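Local coordinates for inositol dehydrogenase (Lactobacillus casei, PDB 4MKX), which probably oxidises scyllo-inositol using NAD, as a member of the Gfo/Idh/MocA oxidoreductase family, at residues Glu110-Leu115 against Met195-Ile200. Sequence-based numbering, arbitrary orientation.
Sequences EKPIGL and MSIHDI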
ATOM      1  N   GLU A 110     -20.081 -10.681 -27.613  1.00 10.30           N
ATOM      2  CA  GLU A 110     -19.003  -9.818 -27.149  1.00 10.48           C
ATOM      3  C   GLU A 110     -19.188  -8.390 -27.630  1.00 12.27           C
ATOM      4  O   GLU A 110     -19.914  -8.126 -28.596  1.00 14.64           O
ATOM      5  CB  GLU A 110     -17.635 -10.330 -27.609  1.00 12.30           C
ATOM      6  CG  GLU A 110     -16.993 -11.294 -26.625  1.00 12.26           C
ATOM      7  CD  GLU A 110     -16.749 -10.648 -25.268  1.00 13.05           C
ATOM      8  OE1 GLU A 110     -16.620  -9.405 -25.194  1.00 11.95           O
ATOM      9  OE2 GLU A 110     -16.683 -11.383 -24.259  1.00 14.63           O
ATOM     10  N   LYS A 111     -18.537  -7.464 -26.935  1.00 11.40           N
ATOM     11  CA  LYS A 111     -18.476  -6.086 -27.397  1.00 13.50           C
ATOM     12  C   LYS A 111     -17.582  -5.976 -28.627  1.00 12.48           C
ATOM     13  O   LYS A 111     -16.746  -6.848 -28.878  1.00 13.61           O
ATOM     14  CB  LYS A 111     -17.951  -5.184 -26.268  1.00 16.38           C
ATOM     15  CG  LYS A 111     -16.500  -5.472 -25.824  1.00 16.91           C
ATOM     16  CD  LYS A 111     -15.481  -4.636 -26.622  1.00 21.42           C
ATOM     17  CE  LYS A 111     -14.048  -5.111 -26.378  1.00 24.12           C
ATOM     18  NZ  LYS A 111     -13.072  -4.413 -27.262  1.00 27.88           N
ATOM     19  N   PRO A 112     -17.761  -4.909 -29.424  1.00 14.58           N
ATOM     20  CA  PRO A 112     -18.865  -3.950 -29.379  1.00 13.69           C
ATOM     21  C   PRO A 112     -20.047  -4.601 -30.058  1.00 13.45           C
ATOM     22  O   PRO A 112     -19.866  -5.640 -30.695  1.00 16.33           O
ATOM     23  CB  PRO A 112     -18.363  -2.798 -30.257  1.00 15.36           C
ATOM     24  CG  PRO A 112     -17.466  -3.443 -31.242  1.00 18.14           C
ATOM     25  CD  PRO A 112     -16.824  -4.623 -30.521  1.00 15.80           C
ATOM     26  N   ILE A 113     -21.231  -4.026 -29.929  1.00 12.16           N
ATOM     27  CA  ILE A 113     -22.383  -4.635 -30.596  1.00 12.20           C
ATOM     28  C   ILE A 113     -22.211  -4.589 -32.113  1.00 16.38           C
ATOM     29  O   ILE A 113     -22.602  -5.516 -32.831  1.00 15.28           O
ATOM     30  CB  ILE A 113     -23.712  -3.984 -30.138  1.00 12.01           C
ATOM     31  CG1 ILE A 113     -24.915  -4.805 -30.612  1.00 14.18           C
ATOM     32  CG2 ILE A 113     -23.823  -2.510 -30.584  1.00 14.51           C
ATOM     33  CD1 ILE A 113     -26.202  -4.404 -29.933  1.00 18.83           C
ATOM     34  N   GLY A 114     -21.603  -3.510 -32.592  1.00 15.80           N
ATOM     35  CA  GLY A 114     -21.405  -3.303 -34.012  1.00 15.65           C
ATOM     36  C   GLY A 114     -20.636  -2.010 -34.197  1.00 16.08           C
ATOM     37  O   GLY A 114     -20.263  -1.362 -33.209  1.00 15.85           O
ATOM     38  N   LEU A 115     -20.407  -1.628 -35.450  1.00 14.90           N
ATOM     39  CA  LEU A 115     -19.536  -0.494 -35.759  1.00 15.12           C
ATOM     40  C   LEU A 115     -20.254   0.674 -36.429  1.00 18.64           C
ATOM     41  O   LEU A 115     -19.770   1.815 -36.409  1.00 20.39           O
ATOM     42  CB  LEU A 115     -18.393  -0.964 -36.654  1.00 16.65           C
ATOM     43  CG  LEU A 115     -17.616  -2.135 -36.063  1.00 19.34           C
ATOM     44  CD1 LEU A 115     -16.650  -2.702 -37.073  1.00 21.59           C
ATOM     45  CD2 LEU A 115     -16.887  -1.689 -34.814  1.00 19.75           C
ATOM     46  N   MET A 195     -10.066  -0.032 -26.978  1.00 19.58           N
ATOM     47  CA  MET A 195      -9.647  -0.027 -25.576  1.00 21.21           C
ATOM     48  C   MET A 195     -10.612   0.641 -24.596  1.00 21.08           C
ATOM     49  O   MET A 195     -10.604   0.319 -23.408  1.00 22.24           O
ATOM     50  CB  MET A 195      -8.271   0.650 -25.443  1.00 20.87           C
ATOM     51  CG  MET A 195      -7.132  -0.133 -26.054  1.00 23.82           C
ATOM     52  SD  MET A 195      -6.950  -1.750 -25.281  1.00 29.29           S
ATOM     53  CE  MET A 195      -6.311  -1.281 -23.670  1.00 20.77           C
ATOM     54  N   SER A 196     -11.425   1.579 -25.072  1.00 15.35           N
ATOM     55  CA  SER A 196     -12.177   2.418 -24.147  1.00 14.24           C
ATOM     56  C   SER A 196     -13.661   2.103 -24.030  1.00 12.98           C
ATOM     57  O   SER A 196     -14.350   2.732 -23.233  1.00 14.94           O
ATOM     58  CB  SER A 196     -12.020   3.890 -24.531  1.00 15.37           C
ATOM     59  OG  SER A 196     -10.650   4.242 -24.577  1.00 18.71           O
ATOM     60  N   ILE A 197     -14.158   1.161 -24.831  1.00 15.66           N
ATOM     61  CA  ILE A 197     -15.572   0.830 -24.777  1.00 13.75           C
ATOM     62  C   ILE A 197     -16.001   0.368 -23.385  1.00 13.28           C
ATOM     63  O   ILE A 197     -17.062   0.758 -22.913  1.00 11.39           O
ATOM     64  CB  ILE A 197     -15.971  -0.216 -25.850  1.00 16.41           C
ATOM     65  CG1 ILE A 197     -15.906   0.426 -27.232  1.00 22.74           C
ATOM     66  CG2 ILE A 197     -17.396  -0.700 -25.627  1.00 23.56           C
ATOM     67  CD1 ILE A 197     -16.725  -0.297 -28.295  1.00 27.26           C
ATOM     68  N   HIS A 198     -15.171  -0.430 -22.711  1.00 10.89           N
ATOM     69  CA  HIS A 198     -15.521  -0.863 -21.367  1.00 12.03           C
ATOM     70  C   HIS A 198     -15.534   0.306 -20.394  1.00 11.65           C
ATOM     71  O   HIS A 198     -16.329   0.328 -19.450  1.00 11.75           O
ATOM     72  CB  HIS A 198     -14.558  -1.924 -20.848  1.00 11.72           C
ATOM     73  CG  HIS A 198     -14.646  -3.237 -21.558  1.00 11.50           C
ATOM     74  ND1 HIS A 198     -15.780  -4.019 -21.541  1.00 12.62           N
ATOM     75  CD2 HIS A 198     -13.728  -3.916 -22.286  1.00 15.54           C
ATOM     76  CE1 HIS A 198     -15.563  -5.118 -22.242  1.00 14.94           C
ATOM     77  NE2 HIS A 198     -14.319  -5.086 -22.695  1.00 12.22           N
ATOM     78  N   ASP A 199     -14.649   1.274 -20.610  1.00 10.40           N
ATOM     79  CA  ASP A 199     -14.611   2.455 -19.760  1.00 10.21           C
ATOM     80  C   ASP A 199     -15.845   3.329 -19.962  1.00 10.80           C
ATOM     81  O   ASP A 199     -16.419   3.837 -18.999  1.00 11.12           O
ATOM     82  CB  ASP A 199     -13.338   3.257 -20.029  1.00 11.59           C
ATOM     83  CG  ASP A 199     -12.086   2.510 -19.621  1.00 13.09           C
ATOM     84  OD1 ASP A 199     -12.001   2.081 -18.451  1.00 11.70           O
ATOM     85  OD2 ASP A 199     -11.189   2.347 -20.470  1.00 14.30           O
ATOM     86  N   ILE A 200     -16.257   3.489 -21.216  1.00 12.20           N
ATOM     87  CA  ILE A 200     -17.488   4.207 -21.514  1.00 11.01           C
ATOM     88  C   ILE A 200     -18.665   3.539 -20.813  1.00 10.70           C
ATOM     89  O   ILE A 200     -19.460   4.200 -20.145  1.00 11.42           O
ATOM     90  CB  ILE A 200     -17.711   4.312 -23.029  1.00 12.38           C
ATOM     91  CG1 ILE A 200     -16.690   5.288 -23.633  1.00 17.45           C
ATOM     92  CG2 ILE A 200     -19.123   4.802 -23.339  1.00 13.89           C
ATOM     93  CD1 ILE A 200     -16.490   5.099 -25.113  1.00 20.48           C
TER
HETATM   94  O   HOH W   1     -14.804  -8.298 -23.411  1.00 18.61           O
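Pro112 and Ile197 mark the closest backbone approach, 7.4 Å between their CA atoms, where an irregular loop faces the first turn of helix 197-207. The loop follows strand 106-109 of the Rossmann domain and carries the family's Glu-Lys-Pro motif, with a cis peptide before Pro112. The helix belongs to the C-terminal domain, so the contact joins the two domains. In relatives, this lysine and the aspartate and histidine matching Asp194 and His198 line the active site; the same is probable here.

Lys111 and His198 cross at about a right angle. The lysine CG lies between its backbone N and carbonyl carbon (chi1 64°), and a bend at chi2 (90°) carries the chain past the imidazole. CG comes to 3.7 Å from His198 CE1, and CE to 3.7 Å from His198 NE2. At the end of the chain, Lys111 NZ makes a weak hydrogen bond to Asp194 O. With an alanine in place of Lys111, the imidazole would probably lose the chain beside it and turn more easily, and Asp194 O would be left without this donor.

Next along the loop, Pro112 CB meets the end of Ile197, CD1, at 3.6 Å in a small apolar contact. Pro112 also rests on Ser90 and Thr335, and Ile197 on Phe139.

No direct hydrogen bond joins 110-115 to 195-200. Glu110 OE1 accepts a hydrogen bond from Lys111 N at 3.2 Å, and OE2 is hydrogen-bonded to His32 NE2. A water donates to Glu110 OE1 at 2.8 Å and accepts a weak hydrogen bond from His198 NE2 at 3.3 Å.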